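Side-chain contacts in Cobalt/magnesium transport protein CorA (Methanocaldococcus jannaschii, PDB 4EGW), which mediates the influx of magnesium ions, alternating between an open and a closed state as the cytoplasmic magnesium level changes: residues I250-S253 with A254-E258; R203-L206 with V207-K211. One frame throughout, in Å; residues are numbered along the deposited sequence.

Contact 1: I250-S253 with A254-E258. With BU1 (1,4-butanediol), chain G.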
loop_
_atom_site.group_PDB
_atom_site.type_symbol
_atom_site.label_atom_id
_atom_site.label_comp_id
_atom_site.label_asym_id
_atom_site.label_seq_id
_atom_site.Cartn_x
_atom_site.Cartn_y
_atom_site.Cartn_z
ATOM N N ILE A 250 -5.431 -1.732 12.336
ATOM C CA ILE A 250 -5.723 -2.306 13.627
ATOM C C ILE A 250 -6.796 -3.389 13.478
ATOM O O ILE A 250 -6.660 -4.484 14.037
ATOM C CB ILE A 250 -6.172 -1.239 14.600
ATOM C CG1 ILE A 250 -5.038 -0.251 14.821
ATOM C CG2 ILE A 250 -6.545 -1.873 15.913
ATOM C CD1 ILE A 250 -5.421 0.890 15.719
ATOM N N ASP A 251 -7.837 -3.096 12.701
ATOM C CA ASP A 251 -8.909 -4.054 12.447
ATOM C C ASP A 251 -8.371 -5.325 11.816
ATOM O O ASP A 251 -8.656 -6.431 12.292
ATOM C CB ASP A 251 -9.966 -3.450 11.527
ATOM C CG ASP A 251 -10.844 -2.447 12.232
ATOM O OD1 ASP A 251 -11.262 -2.731 13.377
ATOM O OD2 ASP A 251 -11.111 -1.371 11.651
ATOM N N MET A 252 -7.610 -5.163 10.735
ATOM C CA MET A 252 -6.995 -6.297 10.070
ATOM C C MET A 252 -6.127 -7.026 11.085
ATOM O O MET A 252 -6.278 -8.232 11.306
ATOM C CB MET A 252 -6.133 -5.850 8.888
ATOM C CG MET A 252 -6.777 -4.807 7.962
ATOM S SD MET A 252 -5.637 -4.295 6.636
ATOM C CE MET A 252 -6.527 -2.906 5.934
ATOM N N SER A 253 -5.217 -6.289 11.715
ATOM C CA SER A 253 -4.412 -6.868 12.778
ATOM C C SER A 253 -5.331 -7.601 13.747
ATOM O O SER A 253 -5.095 -8.745 14.091
ATOM C CB SER A 253 -3.626 -5.781 13.498
ATOM O OG SER A 253 -2.851 -5.051 12.565
ATOM N N ALA A 254 -6.400 -6.947 14.169
ATOM C CA ALA A 254 -7.361 -7.624 15.018
ATOM C C ALA A 254 -7.873 -8.883 14.317
ATOM O O ALA A 254 -7.755 -9.999 14.828
ATOM C CB ALA A 254 -8.515 -6.693 15.353
ATOM N N THR A 255 -8.433 -8.699 13.132
ATOM C CA THR A 255 -8.971 -9.815 12.376
ATOM C C THR A 255 -7.960 -10.964 12.288
ATOM O O THR A 255 -8.320 -12.139 12.414
ATOM C CB THR A 255 -9.362 -9.356 10.969
ATOM O OG1 THR A 255 -10.209 -8.204 11.074
ATOM C CG2 THR A 255 -10.085 -10.462 10.227
ATOM N N TYR A 256 -6.693 -10.615 12.096
ATOM C CA TYR A 256 -5.659 -11.609 11.831
ATOM C C TYR A 256 -5.232 -12.389 13.065
ATOM O O TYR A 256 -5.036 -13.608 13.004
ATOM C CB TYR A 256 -4.437 -10.958 11.178
ATOM C CG TYR A 256 -4.739 -10.250 9.878
ATOM C CD1 TYR A 256 -5.917 -10.492 9.183
ATOM C CD2 TYR A 256 -3.840 -9.331 9.346
ATOM C CE1 TYR A 256 -6.194 -9.827 7.991
ATOM C CE2 TYR A 256 -4.105 -8.664 8.157
ATOM C CZ TYR A 256 -5.283 -8.915 7.487
ATOM O OH TYR A 256 -5.535 -8.250 6.312
ATOM N N ARG A 257 -5.063 -11.700 14.188
ATOM C CA ARG A 257 -4.797 -12.416 15.422
ATOM C C ARG A 257 -5.927 -13.401 15.645
ATOM O O ARG A 257 -5.685 -14.550 16.004
ATOM C CB ARG A 257 -4.681 -11.479 16.616
ATOM C CG ARG A 257 -4.696 -12.221 17.944
ATOM C CD ARG A 257 -4.864 -11.272 19.111
ATOM N NE ARG A 257 -5.316 -11.966 20.310
ATOM C CZ ARG A 257 -5.367 -11.409 21.516
ATOM N NH1 ARG A 257 -4.984 -10.149 21.683
ATOM N NH2 ARG A 257 -5.796 -12.113 22.555
ATOM N N GLU A 258 -7.160 -12.952 15.413
ATOM C CA GLU A 258 -8.319 -13.829 15.527
ATOM C C GLU A 258 -7.954 -15.116 14.804
ATOM O O GLU A 258 -7.804 -16.169 15.420
ATOM C CB GLU A 258 -9.558 -13.219 14.854
ATOM C CG GLU A 258 -10.014 -11.848 15.366
ATOM C CD GLU A 258 -11.154 -11.240 14.524
ATOM O OE1 GLU A 258 -11.741 -11.965 13.688
ATOM O OE2 GLU A 258 -11.460 -10.035 14.695
HETATM C C1 BU1 G . -7.624 -15.823 6.231
HETATM C C2 BU1 G . -8.120 -14.427 6.089
HETATM C C3 BU1 G . -7.876 -13.471 7.208
HETATM C C4 BU1 G . -8.260 -12.055 6.948
HETATM O O5 BU1 G . -6.294 -16.054 5.951
HETATM O O6 BU1 G . -8.498 -11.702 5.629
#
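Met252 and Tyr256 make a local contact one turn apart along helix 233-270, the last modelled helix of the chain, where it packs on helices 156-186 and 193-225. The two side chains lie alongside and point the same way, Met252 CB reaching Tyr256 CZ at 3.5 Å. Tyr256 CG sits anti to its own carbonyl carbon (chi1 -58°), which folds the ring back along the helix; Met252 O then lies over one ring face, offset toward the rim. On the residue before the tyrosine, Thr255 turns its hydroxyl back one turn, and OG1 bonds to Asp251 O at 2.7 Å from above the carbonyl plane. Arg257 N bonds Ser253 O almost straight at 3.0 Å, while Ser253 OG goes back to Leu249 O. The edge of the tyrosine ring meets the diol, CE1 standing 3.2 Å from BU1 C4. Without the ring, as with an alanine here, Met252 CB would probably lose the surface it lies against, and a gap would open next to Leu173, Leu176 and the diol. With Glu177, Leu180, Glu181, Glu184 and Val259, Tyr256 lines a butanediol pocket spanning helices 156-186 and 233-270.

Contact 2: R203-L206 with V207-K211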
loop_
_atom_site.group_PDB
_atom_site.type_symbol
_atom_site.label_atom_id
_atom_site.label_comp_id
_atom_site.label_asym_id
_atom_site.label_seq_id
_atom_site.Cartn_x
_atom_site.Cartn_y
_atom_site.Cartn_z
ATOM N N ARG A 203 2.123 -14.229 15.223
ATOM C CA ARG A 203 1.451 -13.627 16.372
ATOM C C ARG A 203 2.347 -12.532 16.912
ATOM O O ARG A 203 1.905 -11.412 17.164
ATOM C CB ARG A 203 1.182 -14.665 17.471
ATOM C CG ARG A 203 -0.101 -15.465 17.290
ATOM C CD ARG A 203 -1.354 -14.713 17.788
ATOM N NE ARG A 203 -1.573 -14.819 19.232
ATOM C CZ ARG A 203 -1.320 -13.851 20.113
ATOM N NH1 ARG A 203 -0.838 -12.681 19.713
ATOM N NH2 ARG A 203 -1.557 -14.046 21.405
ATOM N N LYS A 204 3.620 -12.879 17.063
ATOM C CA LYS A 204 4.645 -11.967 17.538
ATOM C C LYS A 204 4.621 -10.716 16.687
ATOM O O LYS A 204 4.559 -9.602 17.204
ATOM C CB LYS A 204 6.014 -12.649 17.443
ATOM C CG LYS A 204 7.184 -11.920 18.105
ATOM C CD LYS A 204 8.353 -12.897 18.327
ATOM C CE LYS A 204 9.666 -12.196 18.665
ATOM N NZ LYS A 204 10.702 -12.386 17.600
ATOM N N THR A 205 4.657 -10.899 15.373
ATOM C CA THR A 205 4.628 -9.747 14.485
ATOM C C THR A 205 3.386 -8.918 14.787
ATOM O O THR A 205 3.491 -7.746 15.153
ATOM C CB THR A 205 4.619 -10.161 12.994
ATOM O OG1 THR A 205 5.934 -10.576 12.598
ATOM C CG2 THR A 205 4.173 -8.998 12.138
ATOM N N LEU A 206 2.220 -9.557 14.676
ATOM C CA LEU A 206 0.916 -8.914 14.860
ATOM C C LEU A 206 0.790 -8.164 16.184
ATOM O O LEU A 206 0.339 -7.011 16.220
ATOM C CB LEU A 206 -0.201 -9.955 14.751
ATOM C CG LEU A 206 -0.946 -10.006 13.415
ATOM C CD1 LEU A 206 -0.200 -9.249 12.331
ATOM C CD2 LEU A 206 -1.195 -11.429 12.996
ATOM N N VAL A 207 1.188 -8.818 17.270
ATOM C CA VAL A 207 1.164 -8.184 18.576
ATOM C C VAL A 207 1.823 -6.800 18.555
ATOM O O VAL A 207 1.286 -5.855 19.127
ATOM C CB VAL A 207 1.861 -9.068 19.633
ATOM C CG1 VAL A 207 1.750 -8.434 21.004
ATOM C CG2 VAL A 207 1.257 -10.462 19.648
ATOM N N TYR A 208 2.985 -6.696 17.903
ATOM C CA TYR A 208 3.751 -5.449 17.824
ATOM C C TYR A 208 3.000 -4.429 16.983
ATOM O O TYR A 208 2.899 -3.250 17.343
ATOM C CB TYR A 208 5.150 -5.695 17.213
ATOM C CG TYR A 208 6.264 -5.980 18.222
ATOM C CD1 TYR A 208 6.981 -4.943 18.815
ATOM C CD2 TYR A 208 6.600 -7.285 18.570
ATOM C CE1 TYR A 208 7.997 -5.200 19.741
ATOM C CE2 TYR A 208 7.613 -7.552 19.495
ATOM C CZ TYR A 208 8.308 -6.507 20.080
ATOM O OH TYR A 208 9.311 -6.776 20.995
ATOM N N PHE A 209 2.479 -4.890 15.850
ATOM C CA PHE A 209 1.687 -4.031 14.993
ATOM C C PHE A 209 0.484 -3.498 15.724
ATOM O O PHE A 209 0.144 -2.331 15.610
ATOM C CB PHE A 209 1.218 -4.784 13.760
ATOM C CG PHE A 209 2.232 -4.819 12.664
ATOM C CD1 PHE A 209 3.542 -4.447 12.912
ATOM C CD2 PHE A 209 1.874 -5.201 11.382
ATOM C CE1 PHE A 209 4.481 -4.478 11.910
ATOM C CE2 PHE A 209 2.807 -5.238 10.363
ATOM C CZ PHE A 209 4.110 -4.871 10.619
ATOM N N HIS A 210 -0.182 -4.357 16.471
ATOM C CA HIS A 210 -1.449 -3.939 17.023
ATOM C C HIS A 210 -1.223 -2.888 18.097
ATOM O O HIS A 210 -1.842 -1.817 18.095
ATOM C CB HIS A 210 -2.217 -5.122 17.563
ATOM C CG HIS A 210 -3.675 -4.846 17.713
ATOM N ND1 HIS A 210 -4.231 -4.404 18.897
ATOM C CD2 HIS A 210 -4.691 -4.916 16.821
ATOM C CE1 HIS A 210 -5.528 -4.232 18.730
ATOM N NE2 HIS A 210 -5.834 -4.537 17.479
ATOM N N LYS A 211 -0.317 -3.204 19.010
ATOM C CA LYS A 211 0.150 -2.245 19.996
ATOM C C LYS A 211 0.563 -0.953 19.288
ATOM O O LYS A 211 0.125 0.139 19.662
ATOM C CB LYS A 211 1.357 -2.830 20.731
ATOM C CG LYS A 211 1.264 -2.837 22.238
ATOM C CD LYS A 211 2.616 -3.238 22.825
ATOM C CE LYS A 211 2.735 -2.917 24.305
ATOM N NZ LYS A 211 4.166 -2.977 24.741
#
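Thr205 O is gripped by two amides of the following turn. Phe209 N reaches it at 3.1 Å with an N-H...O angle of 165°, lying in the carbonyl plane, and Tyr208 N adds a weak, bent bond at 3.0 Å. One residue on, His210 N binds Leu206 O at 2.7 Å. Tyr208 N also has a long, weak bond to Lys204 O, so this amide divides itself between two carbonyls. That same Lys204 O lies in the plane of the Tyr208 ring, at its edge, 3.4 Å from CD2.

Thr205 and Phe209 form the buried pair of this turn. The threonine methyl CG2 sits over the centre of the phenylalanine ring, 4.3 Å above its plane, a loose apolar cover rather than a tight one. With chi1 at -84°, Phe209 CG lies beside the backbone N, and the ring comes to rest under that methyl. Tyr169 meets the same ring edge-to-face, and Ile172, Ile109 and Thr111 of strand 110-119 also touch Phe209. Thr205 spends its hydroxyl elsewhere, OG1 bonding to Ile109 O just ahead of strand 110-119.

At the other flank, Arg203 bends at chi2 and chi3 and crosses Val207 obliquely, bringing the edge of its guanidinium, at NH1, near Val207 CG2; the model is strained here, and the closeness is doubtful. Leu206 turns to Leu176, Tyr256 and Leu260 of the adjoining helices.

The chemistry is thus divided: main-chain bonds hold the turn, the buried threonine has its hydroxyl satisfied by a loop carbonyl, and its methyl joins Phe209 in the apolar seam, consistent with this face of helix 193-225 packing on both strand 110-119 and helix 156-186.

Going from the N terminus, the chain passes the mixed sheet and helix 156-186 before helix 193-225, which carries contact 2; it then turns back into helix 233-270, which carries contact 1. Each contact lies within a single helix, so neither closes a long loop, and the two stand in series without nesting or crossing. Their centres are about 9 Å apart because the two helices pack side by side. His210 joins them, its NE2 3.2 Å from Ile250 CG2 and its CD2 on Ser253 CB, and Leu206 CD2 packs on Tyr256 CB at 3.7 Å. Contact 2 further reaches strand 110-119, and both lean on helix 156-186, tying the three long helices together.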